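Local coordinates for histidine-containing phosphotransfer protein 2 (Oryza sativa, PDB 1YVI) that relays phosphoryl groups from cytokinin sensor histidine kinases to B-type response regulators, acting as a positive regulator of cytokinin signalling, at residues A[57-61]-A[78-82]. Sequence-based numbering, arbitrary orientation.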
ATOM      1  N   ILE A  57       9.968   1.553   3.375  1.00 11.12           N
ATOM      2  CA  ILE A  57       9.861   0.840   4.647  1.00 10.37           C
ATOM      3  C   ILE A  57      10.086  -0.670   4.489  1.00 11.51           C
ATOM      4  O   ILE A  57      10.663  -1.302   5.356  1.00 13.13           O
ATOM      5  CB  ILE A  57       8.453   1.087   5.298  1.00 14.89           C
ATOM      6  CG1 ILE A  57       8.330   2.518   5.801  1.00 13.56           C
ATOM      7  CG2 ILE A  57       8.205   0.136   6.520  1.00 11.09           C
ATOM      8  CD1 ILE A  57       6.868   2.998   5.876  1.00 22.37           C
ATOM      9  N   ILE A  58       9.487  -1.261   3.469  1.00 10.87           N
ATOM     10  CA  ILE A  58       9.714  -2.698   3.190  1.00 14.93           C
ATOM     11  C   ILE A  58      11.233  -2.941   3.094  1.00 15.65           C
ATOM     12  O   ILE A  58      11.774  -3.872   3.707  1.00 15.65           O
ATOM     13  CB  ILE A  58       9.015  -3.125   1.878  1.00 12.21           C
ATOM     14  CG1 ILE A  58       7.484  -3.143   2.121  1.00 14.19           C
ATOM     15  CG2 ILE A  58       9.614  -4.485   1.343  1.00 11.72           C
ATOM     16  CD1 ILE A  58       6.606  -3.320   0.903  1.00 13.53           C
ATOM     17  N   ASN A  59      11.933  -2.073   2.359  1.00 16.25           N
ATOM     18  CA  ASN A  59      13.390  -2.234   2.212  1.00 14.15           C
ATOM     19  C   ASN A  59      14.115  -2.025   3.514  1.00 13.43           C
ATOM     20  O   ASN A  59      15.077  -2.738   3.780  1.00 16.57           O
ATOM     21  CB  ASN A  59      13.940  -1.284   1.172  1.00 16.37           C
ATOM     22  CG  ASN A  59      13.461  -1.622  -0.225  1.00 23.82           C
ATOM     23  OD1 ASN A  59      13.160  -2.769  -0.526  1.00 27.46           O
ATOM     24  ND2 ASN A  59      13.432  -0.610  -1.104  1.00 33.13           N
ATOM     25  N   GLU A  60      13.658  -1.104   4.372  1.00 12.30           N
ATOM     26  CA  GLU A  60      14.296  -0.949   5.709  1.00 12.38           C
ATOM     27  C   GLU A  60      14.094  -2.173   6.603  1.00 13.84           C
ATOM     28  O   GLU A  60      14.987  -2.551   7.375  1.00 13.23           O
ATOM     29  CB  GLU A  60      13.793   0.293   6.496  1.00 14.05           C
ATOM     30  CG  GLU A  60      14.000   1.612   5.807  1.00 17.97           C
ATOM     31  CD  GLU A  60      15.414   2.183   5.887  1.00 35.17           C
ATOM     32  OE1 GLU A  60      16.332   1.500   6.411  1.00 30.02           O
ATOM     33  OE2 GLU A  60      15.596   3.342   5.411  1.00 36.74           O
ATOM     34  N   ILE A  61      12.883  -2.709   6.601  1.00 13.45           N
ATOM     35  CA  ILE A  61      12.634  -3.955   7.319  1.00 12.15           C
ATOM     36  C   ILE A  61      13.534  -5.102   6.800  1.00 14.26           C
ATOM     37  O   ILE A  61      14.170  -5.793   7.610  1.00 12.51           O
ATOM     38  CB  ILE A  61      11.174  -4.380   7.201  1.00  9.31           C
ATOM     39  CG1 ILE A  61      10.269  -3.352   7.964  1.00 12.85           C
ATOM     40  CG2 ILE A  61      10.936  -5.753   7.911  1.00 10.74           C
ATOM     41  CD1 ILE A  61       8.762  -3.460   7.531  1.00  9.39           C
ATOM     42  N   TYR A  78       8.675  -0.480  12.502  1.00  9.89           N
ATOM     43  CA  TYR A  78       8.511  -0.234  11.046  1.00 14.90           C
ATOM     44  C   TYR A  78       7.244  -0.843  10.471  1.00 13.30           C
ATOM     45  O   TYR A  78       6.558  -0.231   9.647  1.00 12.29           O
ATOM     46  CB  TYR A  78       9.664  -0.791  10.225  1.00 11.13           C
ATOM     47  CG  TYR A  78      10.805   0.186  10.073  1.00 19.21           C
ATOM     48  CD1 TYR A  78      10.659   1.367   9.357  1.00 23.78           C
ATOM     49  CD2 TYR A  78      12.035  -0.111  10.576  1.00 26.96           C
ATOM     50  CE1 TYR A  78      11.748   2.247   9.188  1.00 26.51           C
ATOM     51  CE2 TYR A  78      13.109   0.755  10.431  1.00 33.32           C
ATOM     52  CZ  TYR A  78      12.965   1.913   9.711  1.00 25.94           C
ATOM     53  OH  TYR A  78      14.042   2.746   9.659  1.00 31.41           O
ATOM     54  N   VAL A  79       6.952  -2.075  10.873  1.00 11.08           N
ATOM     55  CA  VAL A  79       5.696  -2.724  10.466  1.00 12.91           C
ATOM     56  C   VAL A  79       4.485  -1.880  10.939  1.00 12.01           C
ATOM     57  O   VAL A  79       3.498  -1.734  10.251  1.00 10.83           O
ATOM     58  CB  VAL A  79       5.677  -4.216  11.014  1.00 11.77           C
ATOM     59  CG1 VAL A  79       4.285  -4.841  10.902  1.00 10.84           C
ATOM     60  CG2 VAL A  79       6.772  -5.016  10.218  1.00 11.65           C
ATOM     61  N   HIS A  80       4.574  -1.327  12.139  1.00 15.33           N
ATOM     62  CA  HIS A  80       3.488  -0.537  12.677  1.00 13.41           C
ATOM     63  C   HIS A  80       3.317   0.723  11.824  1.00 14.54           C
ATOM     64  O   HIS A  80       2.214   1.140  11.546  1.00 14.24           O
ATOM     65  CB  HIS A  80       3.842  -0.136  14.132  1.00 16.63           C
ATOM     66  CG  HIS A  80       2.776   0.669  14.824  1.00 18.29           C
ATOM     67  ND1 HIS A  80       2.848   2.049  14.953  1.00 23.85           N
ATOM     68  CD2 HIS A  80       1.606   0.292  15.408  1.00 21.03           C
ATOM     69  CE1 HIS A  80       1.752   2.489  15.560  1.00 27.49           C
ATOM     70  NE2 HIS A  80       0.997   1.441  15.872  1.00 21.89           N
ATOM     71  N   GLN A  81       4.426   1.335  11.417  1.00 14.18           N
ATOM     72  CA  GLN A  81       4.350   2.493  10.507  1.00 17.70           C
ATOM     73  C   GLN A  81       3.662   2.110   9.208  1.00 17.04           C
ATOM     74  O   GLN A  81       2.872   2.892   8.706  1.00 14.34           O
ATOM     75  CB  GLN A  81       5.729   2.992  10.100  1.00 14.45           C
ATOM     76  CG  GLN A  81       6.438   3.726  11.095  1.00 31.41           C
ATOM     77  CD  GLN A  81       7.502   4.647  10.469  1.00 38.47           C
ATOM     78  OE1 GLN A  81       7.868   5.651  11.073  1.00 45.51           O
ATOM     79  NE2 GLN A  81       8.012   4.294   9.293  1.00 35.96           N
ATOM     80  N   LEU A  82       4.057   0.978   8.612  1.00 14.49           N
ATOM     81  CA  LEU A  82       3.489   0.583   7.318  1.00 12.83           C
ATOM     82  C   LEU A  82       1.991   0.285   7.502  1.00 13.26           C
ATOM     83  O   LEU A  82       1.213   0.563   6.634  1.00 12.55           O
ATOM     84  CB  LEU A  82       4.202  -0.656   6.752  1.00 12.66           C
ATOM     85  CG  LEU A  82       3.732  -1.175   5.395  1.00 17.95           C
ATOM     86  CD1 LEU A  82       3.736  -0.061   4.344  1.00 18.59           C
ATOM     87  CD2 LEU A  82       4.632  -2.340   4.969  1.00 19.27           C
TER
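I57 pushes its CG2 methyl into the hollow on helix 72-89 between Y78 and L82, where the two backbones come nearest each other. CG2 stands 3.6 Å from the carbonyl O of Y78 and also meets the tyrosine CD1 and the CB of L82. The other branch of I57 runs toward the NH2 end of the Q81 amide: chi1 of -71° sets CG1 anti to the carbonyl carbon, and CD1 ends 3.8 Å from Q81 NE2, a plain van der Waals touch. Y78 answers as the bump from the other side, its side chain lying between I57, E60 and I61. E60 CB sits over one face of the Y78 ring, displaced toward the rim, in a CH-pi contact 4.0 Å from the Y78 ring centroid and 21° off the normal. The glutamate chain turns after CG, and its carboxylate lies almost parallel to the ring plane. I61 and Y78 lie alongside each other, pointing oppositely, with I61 CG1 packing 3.5 Å from Y78 CB, and I61 CD1 carries on to V79 CG2 at 3.7 Å. At the other end, L82 reaches across to I58, CD2 to CG1 at 4.1 Å; these two also meet V120 of helix 110-142, while V79 and L82 lean on C98 of helix 92-106. The interface thus grades from the partly exposed E60 and Y78 into the buried interior of the bundle. With segment axes 9.9 Å apart and running antiparallel at 165°, this is the interlocking of neighbouring helices in the antiparallel four-helix bundle of HPt domains, here on the helix that carries H80, the predicted phosphohistidine.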